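Local coordinates for protein ORF10 (Moritella marina, PDB 6RIW) that forms the ketosynthase and chain length factor didomain of a polyunsaturated fatty acid synthase, which probably condenses acyl units during chain extension, at residues A73-D81 with A177-L185; T304-Y315 with V341-R352. All blocks are in the same frame, centred on the assembly; numbering follows the deposited sequence.

Both contacts belong to the ketosynthase portion of the didomain, and they follow one another along the chain: contact 1 is complete before contact 2 begins. Their centres lie about 42 Å apart, with nearest atoms about 25 Å from each other, so they do not touch. Contact 1 joins the loop entering helix 80-84 to the end of helix 174-183, within the N-terminal part of the thiolase-like fold. Contact 2 pairs helices 304-318 and 336-350 in the C-terminal part, on the side where the magnesium ion sits. One therefore packs a loop on a helix end and the other helix on helix, in the two successive parts that together build a ketosynthase.

Contact 1. Residues A73-D81 with A177-L185; sequences ASGYQLDND and ALIAQAAGL
Leu-78 lays its two methyls against one side of helix 174-183: CD1 meets Leu-178 CD1 at 3.5 Å, tighter than usual for two carbons, while CD2 rests on the amide carbon CD of Gln-181 at 3.8 Å. The leucine and the extended Gln-181 chain cross at about a right angle, and Gln-181 reaches past it with CG anti to its own backbone N (chi1 -176°). One residue back, the backbone of Gln-77 docks on the helix end. Its N donates to Ala-182 O over 2.9 Å in a nearly straight bond (165°), and the same carbonyl oxygen lies at the edge of the Tyr-76 ring, near its plane. Tyr-76 CD1 also packs on Ala-182 CB at 3.9 Å. The helix closes here in a Schellman motif, with Gly-184 at positive phi. The Gln-77 amide lies over that turn, OE1 standing 3.6 Å from Gly-184 CA; a CB on the glycine would collide with Gln-77 NE2. A bridging water gives one proton to Gln-77 OE1 and the other to Gln-181 O, the latter over 2.6 Å. In this N-terminal part of the ketosynthase, Leu-83 of helix 80-84 touches Tyr-76, Leu-78 and Leu-178, and Leu-94 of helix 88-104 covers Leu-178 and Ala-182. Lys-98 makes a cation-pi contact with Tyr-76.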
loop_
_atom_site.group_PDB
_atom_site.type_symbol
_atom_site.label_atom_id
_atom_site.label_comp_id
_atom_site.label_asym_id
_atom_site.label_seq_id
_atom_site.Cartn_x
_atom_site.Cartn_y
_atom_site.Cartn_z
ATOM N N ALA A 73 -12.734 13.670 -17.001
ATOM C CA ALA A 73 -12.860 12.214 -17.087
ATOM C C ALA A 73 -12.936 11.694 -18.518
ATOM O O ALA A 73 -13.033 10.473 -18.717
ATOM C CB ALA A 73 -14.099 11.751 -16.300
ATOM N N SER A 74 -12.883 12.570 -19.519
ATOM C CA SER A 74 -13.022 12.145 -20.903
ATOM C C SER A 74 -11.674 11.709 -21.474
ATOM O O SER A 74 -10.611 12.054 -20.956
ATOM C CB SER A 74 -13.622 13.276 -21.747
ATOM O OG SER A 74 -12.671 14.318 -21.960
ATOM N N GLY A 75 -11.727 10.916 -22.543
ATOM C CA GLY A 75 -10.528 10.584 -23.294
ATOM C C GLY A 75 -9.730 9.390 -22.813
ATOM O O GLY A 75 -8.619 9.176 -23.307
ATOM N N TYR A 76 -10.240 8.617 -21.858
ATOM C CA TYR A 76 -9.589 7.392 -21.410
ATOM C C TYR A 76 -10.241 6.176 -22.068
ATOM O O TYR A 76 -11.256 6.276 -22.763
ATOM C CB TYR A 76 -9.666 7.264 -19.878
ATOM C CG TYR A 76 -8.933 8.352 -19.147
ATOM C CD1 TYR A 76 -7.597 8.201 -18.820
ATOM C CD2 TYR A 76 -9.560 9.541 -18.821
ATOM C CE1 TYR A 76 -6.910 9.200 -18.170
ATOM C CE2 TYR A 76 -8.882 10.546 -18.167
ATOM C CZ TYR A 76 -7.562 10.365 -17.844
ATOM O OH TYR A 76 -6.885 11.362 -17.205
ATOM N N GLN A 77 -9.664 5.001 -21.813
ATOM C CA GLN A 77 -10.247 3.779 -22.357
ATOM C C GLN A 77 -11.367 3.228 -21.474
ATOM O O GLN A 77 -11.987 2.213 -21.821
ATOM C CB GLN A 77 -9.145 2.741 -22.601
ATOM C CG GLN A 77 -8.110 3.277 -23.619
ATOM C CD GLN A 77 -7.251 2.209 -24.254
ATOM O OE1 GLN A 77 -7.493 1.008 -24.112
ATOM N NE2 GLN A 77 -6.226 2.647 -24.970
ATOM N N LEU A 78 -11.652 3.891 -20.364
ATOM C CA LEU A 78 -12.786 3.596 -19.504
ATOM C C LEU A 78 -13.766 4.757 -19.546
ATOM O O LEU A 78 -13.376 5.913 -19.713
ATOM C CB LEU A 78 -12.337 3.348 -18.060
ATOM C CG LEU A 78 -11.629 2.004 -17.883
ATOM C CD1 LEU A 78 -11.036 1.909 -16.497
ATOM C CD2 LEU A 78 -12.570 0.818 -18.163
ATOM N N ASP A 79 -15.040 4.424 -19.368
ATOM C CA ASP A 79 -16.136 5.367 -19.543
ATOM C C ASP A 79 -16.040 6.556 -18.585
ATOM O O ASP A 79 -15.699 6.417 -17.404
ATOM C CB ASP A 79 -17.463 4.610 -19.358
ATOM C CG ASP A 79 -18.626 5.515 -18.994
ATOM O OD1 ASP A 79 -19.107 6.258 -19.875
ATOM O OD2 ASP A 79 -19.077 5.466 -17.827
ATOM N N ASN A 80 -16.362 7.734 -19.120
ATOM C CA ASN A 80 -16.330 8.991 -18.371
ATOM C C ASN A 80 -17.108 8.903 -17.054
ATOM O O ASN A 80 -16.608 9.294 -15.992
ATOM C CB ASN A 80 -16.900 10.091 -19.283
ATOM C CG ASN A 80 -17.082 11.423 -18.581
ATOM O OD1 ASN A 80 -18.048 11.640 -17.838
ATOM N ND2 ASN A 80 -16.162 12.339 -18.840
ATOM N N ASP A 81 -18.337 8.388 -17.102
ATOM C CA ASP A 81 -19.175 8.357 -15.902
ATOM C C ASP A 81 -18.592 7.458 -14.812
ATOM O O ASP A 81 -18.692 7.777 -13.620
ATOM C CB ASP A 81 -20.584 7.903 -16.266
ATOM C CG ASP A 81 -21.265 8.865 -17.220
ATOM O OD1 ASP A 81 -21.522 8.471 -18.380
ATOM O OD2 ASP A 81 -21.522 10.020 -16.809
ATOM N N ALA A 177 -3.837 -0.806 -11.347
ATOM C CA ALA A 177 -4.516 -1.553 -12.402
ATOM C C ALA A 177 -5.476 -0.663 -13.180
ATOM O O ALA A 177 -5.680 -0.866 -14.379
ATOM C CB ALA A 177 -5.266 -2.751 -11.798
ATOM N N LEU A 178 -6.083 0.317 -12.514
ATOM C CA LEU A 178 -6.989 1.217 -13.208
ATOM C C LEU A 178 -6.231 2.094 -14.191
ATOM O O LEU A 178 -6.698 2.327 -15.314
ATOM C CB LEU A 178 -7.730 2.079 -12.198
ATOM C CG LEU A 178 -8.606 3.168 -12.808
ATOM C CD1 LEU A 178 -9.871 2.540 -13.298
ATOM C CD2 LEU A 178 -8.942 4.212 -11.761
ATOM N N ILE A 179 -5.071 2.598 -13.774
ATOM C CA ILE A 179 -4.198 3.331 -14.685
ATOM C C ILE A 179 -3.856 2.470 -15.896
ATOM O O ILE A 179 -3.927 2.929 -17.042
ATOM C CB ILE A 179 -2.940 3.810 -13.941
ATOM C CG1 ILE A 179 -3.306 5.036 -13.091
ATOM C CG2 ILE A 179 -1.784 4.095 -14.921
ATOM C CD1 ILE A 179 -2.309 5.330 -11.997
ATOM N N ALA A 180 -3.494 1.202 -15.664
ATOM C CA ALA A 180 -3.125 0.336 -16.782
ATOM C C ALA A 180 -4.293 0.173 -17.746
ATOM O O ALA A 180 -4.121 0.280 -18.970
ATOM C CB ALA A 180 -2.647 -1.031 -16.268
ATOM N N GLN A 181 -5.502 -0.035 -17.215
ATOM C CA GLN A 181 -6.634 -0.241 -18.109
ATOM C C GLN A 181 -7.032 1.053 -18.805
ATOM O O GLN A 181 -7.269 1.051 -20.019
ATOM C CB GLN A 181 -7.836 -0.851 -17.371
ATOM C CG GLN A 181 -8.991 -1.169 -18.338
ATOM C CD GLN A 181 -10.098 -2.020 -17.726
ATOM O OE1 GLN A 181 -10.224 -2.150 -16.500
ATOM N NE2 GLN A 181 -10.900 -2.616 -18.590
ATOM N N ALA A 182 -7.107 2.166 -18.064
ATOM C CA ALA A 182 -7.583 3.417 -18.649
ATOM C C ALA A 182 -6.619 3.980 -19.691
ATOM O O ALA A 182 -7.045 4.715 -20.586
ATOM C CB ALA A 182 -7.812 4.467 -17.559
ATOM N N ALA A 183 -5.328 3.686 -19.584
ATOM C CA ALA A 183 -4.363 4.141 -20.573
ATOM C C ALA A 183 -4.012 3.068 -21.602
ATOM O O ALA A 183 -3.222 3.338 -22.501
ATOM C CB ALA A 183 -3.087 4.635 -19.884
ATOM N N GLY A 184 -4.567 1.862 -21.492
ATOM C CA GLY A 184 -4.259 0.826 -22.463
ATOM C C GLY A 184 -2.879 0.222 -22.344
ATOM O O GLY A 184 -2.298 -0.185 -23.355
ATOM N N LEU A 185 -2.339 0.133 -21.136
ATOM C CA LEU A 185 -1.024 -0.469 -20.920
ATOM C C LEU A 185 -1.095 -1.997 -20.922
ATOM O O LEU A 185 -1.934 -2.584 -20.234
ATOM C CB LEU A 185 -0.465 -0.002 -19.580
ATOM C CG LEU A 185 -0.513 1.497 -19.331
ATOM C CD1 LEU A 185 0.254 1.771 -18.039
ATOM C CD2 LEU A 185 0.100 2.238 -20.528
HETATM O O HOH W 1 -7.549 -0.833 -21.761
#

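Contact 2. Residues T304-Y315 with V341-R352; sequences TKGQVLVYERAY and VELRSMETFFSR
Phe-349 offers one ring face to Tyr-311 CB, a CH-pi contact 3.6 Å from the ring centroid with the CB almost squarely over the face. Tyr-315 CD2 and Glu-312 CG come up to the ring obliquely, and the two tyrosines complete an aromatic cluster with it; chi1 of -178° swings the ring away from its own backbone N and over helix 304-318. An alanine here is likely to open a gap beneath Tyr-311 CB and leave the Tyr-315 ring less confined. One turn earlier, Ser-345 is a knob among Thr-304, Gln-307, Val-308 and Tyr-311, its OG donating to Gln-307 OE1 (2.6 Å) and lying 2.8 Å from Thr-304 OG1. At the other end Arg-352 NH1 meets Glu-312 OE2 in a salt bridge of 2.8 Å, straight at 176°; OE2 receives it on its anti lone pair and lies in the guanidinium plane.

The axes of 304-315 and 341-350 approach to 8.9 Å and cross at -45°, in the C-terminal part of the thiolase-like fold. Behind them, His-446 of strand 443-450 holds Tyr-315 OH, while backbone N atoms of His-331 and Ala-332 grip the Glu-342 carboxylate. Water joins that carboxylate to Tyr-311 OH, so both groups, like Ser-345 OG, are engaged in hydrogen bonds.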
loop_
_atom_site.group_PDB
_atom_site.type_symbol
_atom_site.label_atom_id
_atom_site.label_comp_id
_atom_site.label_asym_id
_atom_site.label_seq_id
_atom_site.Cartn_x
_atom_site.Cartn_y
_atom_site.Cartn_z
ATOM N N THR A 304 21.448 6.273 10.719
ATOM C CA THR A 304 22.470 6.723 9.783
ATOM C C THR A 304 23.153 5.550 9.073
ATOM O O THR A 304 23.593 5.701 7.929
ATOM C CB THR A 304 23.498 7.608 10.504
ATOM O OG1 THR A 304 24.420 8.154 9.544
ATOM C CG2 THR A 304 24.256 6.812 11.565
ATOM N N LYS A 305 23.207 4.366 9.695
ATOM C CA LYS A 305 23.908 3.249 9.050
ATOM C C LYS A 305 23.225 2.835 7.747
ATOM O O LYS A 305 23.901 2.549 6.752
ATOM C CB LYS A 305 24.029 2.049 9.997
ATOM C CG LYS A 305 22.724 1.293 10.270
ATOM C CD LYS A 305 22.821 0.322 11.460
ATOM C CE LYS A 305 23.135 -1.088 11.024
ATOM N NZ LYS A 305 21.873 -1.890 10.889
ATOM N N GLY A 306 21.887 2.807 7.727
ATOM C CA GLY A 306 21.193 2.457 6.499
ATOM C C GLY A 306 21.317 3.519 5.429
ATOM O O GLY A 306 21.314 3.204 4.232
ATOM N N GLN A 307 21.412 4.793 5.833
ATOM C CA GLN A 307 21.545 5.868 4.856
ATOM C C GLN A 307 22.910 5.855 4.187
ATOM O O GLN A 307 23.007 6.007 2.966
ATOM C CB GLN A 307 21.286 7.217 5.526
ATOM C CG GLN A 307 19.884 7.273 6.182
ATOM C CD GLN A 307 19.598 8.611 6.838
ATOM O OE1 GLN A 307 20.497 9.456 6.962
ATOM N NE2 GLN A 307 18.346 8.810 7.279
ATOM N N VAL A 308 23.984 5.735 4.968
ATOM C CA VAL A 308 25.300 5.583 4.352
ATOM C C VAL A 308 25.310 4.367 3.428
ATOM O O VAL A 308 25.819 4.427 2.305
ATOM C CB VAL A 308 26.392 5.489 5.441
ATOM C CG1 VAL A 308 27.745 5.093 4.824
ATOM C CG2 VAL A 308 26.501 6.815 6.204
ATOM N N LEU A 309 24.692 3.260 3.862
ATOM C CA LEU A 309 24.690 2.061 3.029
ATOM C C LEU A 309 24.020 2.310 1.679
ATOM O O LEU A 309 24.530 1.875 0.643
ATOM C CB LEU A 309 24.011 0.907 3.763
ATOM C CG LEU A 309 23.864 -0.399 2.975
ATOM C CD1 LEU A 309 25.231 -1.036 2.607
ATOM C CD2 LEU A 309 22.990 -1.388 3.745
ATOM N N VAL A 310 22.873 2.998 1.660
ATOM C CA VAL A 310 22.217 3.196 0.365
ATOM C C VAL A 310 23.055 4.105 -0.539
ATOM O O VAL A 310 23.065 3.926 -1.765
ATOM C CB VAL A 310 20.771 3.715 0.537
ATOM C CG1 VAL A 310 20.723 5.224 0.753
ATOM C CG2 VAL A 310 19.940 3.338 -0.679
ATOM N N TYR A 311 23.791 5.066 0.036
ATOM C CA TYR A 311 24.713 5.868 -0.769
ATOM C C TYR A 311 25.775 4.986 -1.412
ATOM O O TYR A 311 26.059 5.108 -2.604
ATOM C CB TYR A 311 25.411 6.936 0.077
ATOM C CG TYR A 311 24.540 7.980 0.711
ATOM C CD1 TYR A 311 23.425 8.495 0.064
ATOM C CD2 TYR A 311 24.855 8.468 1.965
ATOM C CE1 TYR A 311 22.638 9.469 0.669
ATOM C CE2 TYR A 311 24.102 9.432 2.566
ATOM C CZ TYR A 311 22.993 9.935 1.925
ATOM O OH TYR A 311 22.243 10.882 2.573
ATOM N N GLU A 312 26.406 4.124 -0.611
ATOM C CA GLU A 312 27.439 3.242 -1.138
ATOM C C GLU A 312 26.890 2.393 -2.272
ATOM O O GLU A 312 27.479 2.336 -3.358
ATOM C CB GLU A 312 27.996 2.356 -0.023
ATOM C CG GLU A 312 28.747 3.136 1.039
ATOM C CD GLU A 312 28.995 2.337 2.300
ATOM O OE1 GLU A 312 28.402 1.248 2.446
ATOM O OE2 GLU A 312 29.792 2.802 3.150
ATOM N N ARG A 313 25.717 1.779 -2.055
ATOM C CA ARG A 313 25.122 0.913 -3.069
ATOM C C ARG A 313 24.735 1.689 -4.316
ATOM O O ARG A 313 24.826 1.152 -5.420
ATOM C CB ARG A 313 23.892 0.186 -2.492
ATOM C CG ARG A 313 24.206 -0.862 -1.448
ATOM C CD ARG A 313 22.913 -1.533 -0.963
ATOM N NE ARG A 313 23.149 -2.677 -0.091
ATOM C CZ ARG A 313 22.198 -3.229 0.661
ATOM N NH1 ARG A 313 20.961 -2.730 0.628
ATOM N NH2 ARG A 313 22.473 -4.266 1.438
ATOM N N ALA A 314 24.321 2.954 -4.169
ATOM C CA ALA A 314 23.838 3.717 -5.316
ATOM C C ALA A 314 24.973 4.130 -6.242
ATOM O O ALA A 314 24.849 4.029 -7.471
ATOM C CB ALA A 314 23.074 4.962 -4.848
ATOM N N TYR A 315 26.070 4.644 -5.681
ATOM C CA TYR A 315 27.160 5.092 -6.549
ATOM C C TYR A 315 27.911 3.912 -7.145
ATOM O O TYR A 315 28.391 3.998 -8.279
ATOM C CB TYR A 315 28.072 6.065 -5.784
ATOM C CG TYR A 315 27.317 7.358 -5.632
ATOM C CD1 TYR A 315 27.223 8.253 -6.702
ATOM C CD2 TYR A 315 26.589 7.631 -4.476
ATOM C CE1 TYR A 315 26.470 9.404 -6.606
ATOM C CE2 TYR A 315 25.833 8.790 -4.365
ATOM C CZ TYR A 315 25.773 9.668 -5.432
ATOM O OH TYR A 315 25.007 10.810 -5.328
ATOM N N VAL A 341 20.234 13.672 11.272
ATOM C CA VAL A 341 20.729 12.354 10.878
ATOM C C VAL A 341 21.127 12.344 9.408
ATOM O O VAL A 341 22.179 11.802 9.045
ATOM C CB VAL A 341 19.697 11.254 11.196
ATOM C CG1 VAL A 341 20.128 9.930 10.556
ATOM C CG2 VAL A 341 19.563 11.061 12.699
ATOM N N GLU A 342 20.302 12.937 8.533
ATOM C CA GLU A 342 20.645 12.963 7.115
ATOM C C GLU A 342 21.916 13.774 6.869
ATOM O O GLU A 342 22.738 13.412 6.015
ATOM C CB GLU A 342 19.484 13.523 6.279
ATOM C CG GLU A 342 19.830 13.657 4.777
ATOM C CD GLU A 342 18.626 13.999 3.880
ATOM O OE1 GLU A 342 17.629 14.561 4.393
ATOM O OE2 GLU A 342 18.682 13.696 2.663
ATOM N N LEU A 343 22.097 14.879 7.604
ATOM C CA LEU A 343 23.326 15.657 7.445
ATOM C C LEU A 343 24.539 14.863 7.924
ATOM O O LEU A 343 25.618 14.953 7.329
ATOM C CB LEU A 343 23.219 16.987 8.194
ATOM C CG LEU A 343 22.356 18.050 7.511
ATOM C CD1 LEU A 343 21.987 19.190 8.472
ATOM C CD2 LEU A 343 23.067 18.576 6.271
ATOM N N ARG A 344 24.373 14.069 8.979
ATOM C CA ARG A 344 25.470 13.222 9.438
ATOM C C ARG A 344 25.810 12.163 8.402
ATOM O O ARG A 344 26.992 11.935 8.101
ATOM C CB ARG A 344 25.108 12.576 10.775
ATOM C CG ARG A 344 26.089 11.497 11.238
ATOM C CD ARG A 344 25.778 11.017 12.637
ATOM N NE ARG A 344 26.732 10.008 13.113
ATOM C CZ ARG A 344 26.492 9.150 14.107
ATOM N NH1 ARG A 344 25.327 9.167 14.743
ATOM N NH2 ARG A 344 27.412 8.263 14.466
ATOM N N SER A 345 24.782 11.502 7.849
ATOM C CA SER A 345 24.990 10.484 6.825
ATOM C C SER A 345 25.746 11.047 5.637
ATOM O O SER A 345 26.684 10.423 5.132
ATOM C CB SER A 345 23.638 9.932 6.362
ATOM O OG SER A 345 23.010 9.252 7.423
ATOM N N MET A 346 25.339 12.222 5.160
ATOM C CA MET A 346 26.005 12.797 4.000
ATOM C C MET A 346 27.425 13.219 4.341
ATOM O O MET A 346 28.327 13.113 3.503
ATOM C CB MET A 346 25.209 13.978 3.479
ATOM C CG MET A 346 23.826 13.599 2.990
ATOM S SD MET A 346 23.208 14.850 1.861
ATOM C CE MET A 346 22.539 15.981 3.094
ATOM N N GLU A 347 27.637 13.705 5.562
ATOM C CA GLU A 347 28.989 14.062 5.985
ATOM C C GLU A 347 29.885 12.831 5.991
ATOM O O GLU A 347 30.987 12.842 5.427
ATOM C CB GLU A 347 28.945 14.709 7.369
ATOM C CG GLU A 347 30.299 14.751 8.082
ATOM C CD GLU A 347 30.167 15.213 9.509
ATOM O OE1 GLU A 347 29.952 16.430 9.714
ATOM O OE2 GLU A 347 30.256 14.361 10.422
ATOM N N THR A 348 29.396 11.739 6.586
ATOM C CA THR A 348 30.173 10.506 6.646
ATOM C C THR A 348 30.591 10.038 5.258
ATOM O O THR A 348 31.753 9.681 5.039
ATOM C CB THR A 348 29.362 9.428 7.350
ATOM O OG1 THR A 348 29.125 9.829 8.704
ATOM C CG2 THR A 348 30.089 8.091 7.311
ATOM N N PHE A 349 29.662 10.059 4.300
ATOM C CA PHE A 349 29.917 9.462 2.991
ATOM C C PHE A 349 30.742 10.377 2.096
ATOM O O PHE A 349 31.771 9.960 1.554
ATOM C CB PHE A 349 28.586 9.114 2.313
ATOM C CG PHE A 349 28.737 8.449 0.975
ATOM C CD1 PHE A 349 29.210 7.141 0.879
ATOM C CD2 PHE A 349 28.403 9.123 -0.184
ATOM C CE1 PHE A 349 29.348 6.531 -0.358
ATOM C CE2 PHE A 349 28.535 8.517 -1.413
ATOM C CZ PHE A 349 29.003 7.214 -1.499
ATOM N N PHE A 350 30.309 11.628 1.914
ATOM C CA PHE A 350 30.980 12.478 0.934
ATOM C C PHE A 350 32.316 13.028 1.430
ATOM O O PHE A 350 33.151 13.427 0.605
ATOM C CB PHE A 350 30.061 13.617 0.505
ATOM C CG PHE A 350 28.962 13.164 -0.411
ATOM C CD1 PHE A 350 29.224 12.919 -1.748
ATOM C CD2 PHE A 350 27.682 12.937 0.081
ATOM C CE1 PHE A 350 28.224 12.495 -2.595
ATOM C CE2 PHE A 350 26.677 12.489 -0.761
ATOM C CZ PHE A 350 26.947 12.271 -2.097
ATOM N N SER A 351 32.554 13.041 2.738
ATOM C CA SER A 351 33.878 13.446 3.202
ATOM C C SER A 351 34.959 12.453 2.782
ATOM O O SER A 351 36.132 12.838 2.698
ATOM C CB SER A 351 33.866 13.654 4.718
ATOM O OG SER A 351 33.758 12.436 5.418
ATOM N N ARG A 352 34.586 11.205 2.465
ATOM C CA ARG A 352 35.557 10.217 1.992
ATOM C C ARG A 352 36.202 10.631 0.677
ATOM O O ARG A 352 37.305 10.168 0.354
ATOM C CB ARG A 352 34.886 8.849 1.808
ATOM C CG ARG A 352 34.325 8.249 3.069
ATOM C CD ARG A 352 33.415 7.050 2.769
ATOM N NE ARG A 352 32.852 6.519 4.009
ATOM C CZ ARG A 352 31.972 5.525 4.077
ATOM N NH1 ARG A 352 31.543 4.933 2.966
ATOM N NH2 ARG A 352 31.537 5.117 5.259
HETATM O O HOH W 2 27.094 8.393 9.773
HETATM O O HOH W 3 20.705 12.743 1.357
HETATM O O HOH W 4 30.100 2.731 5.816
#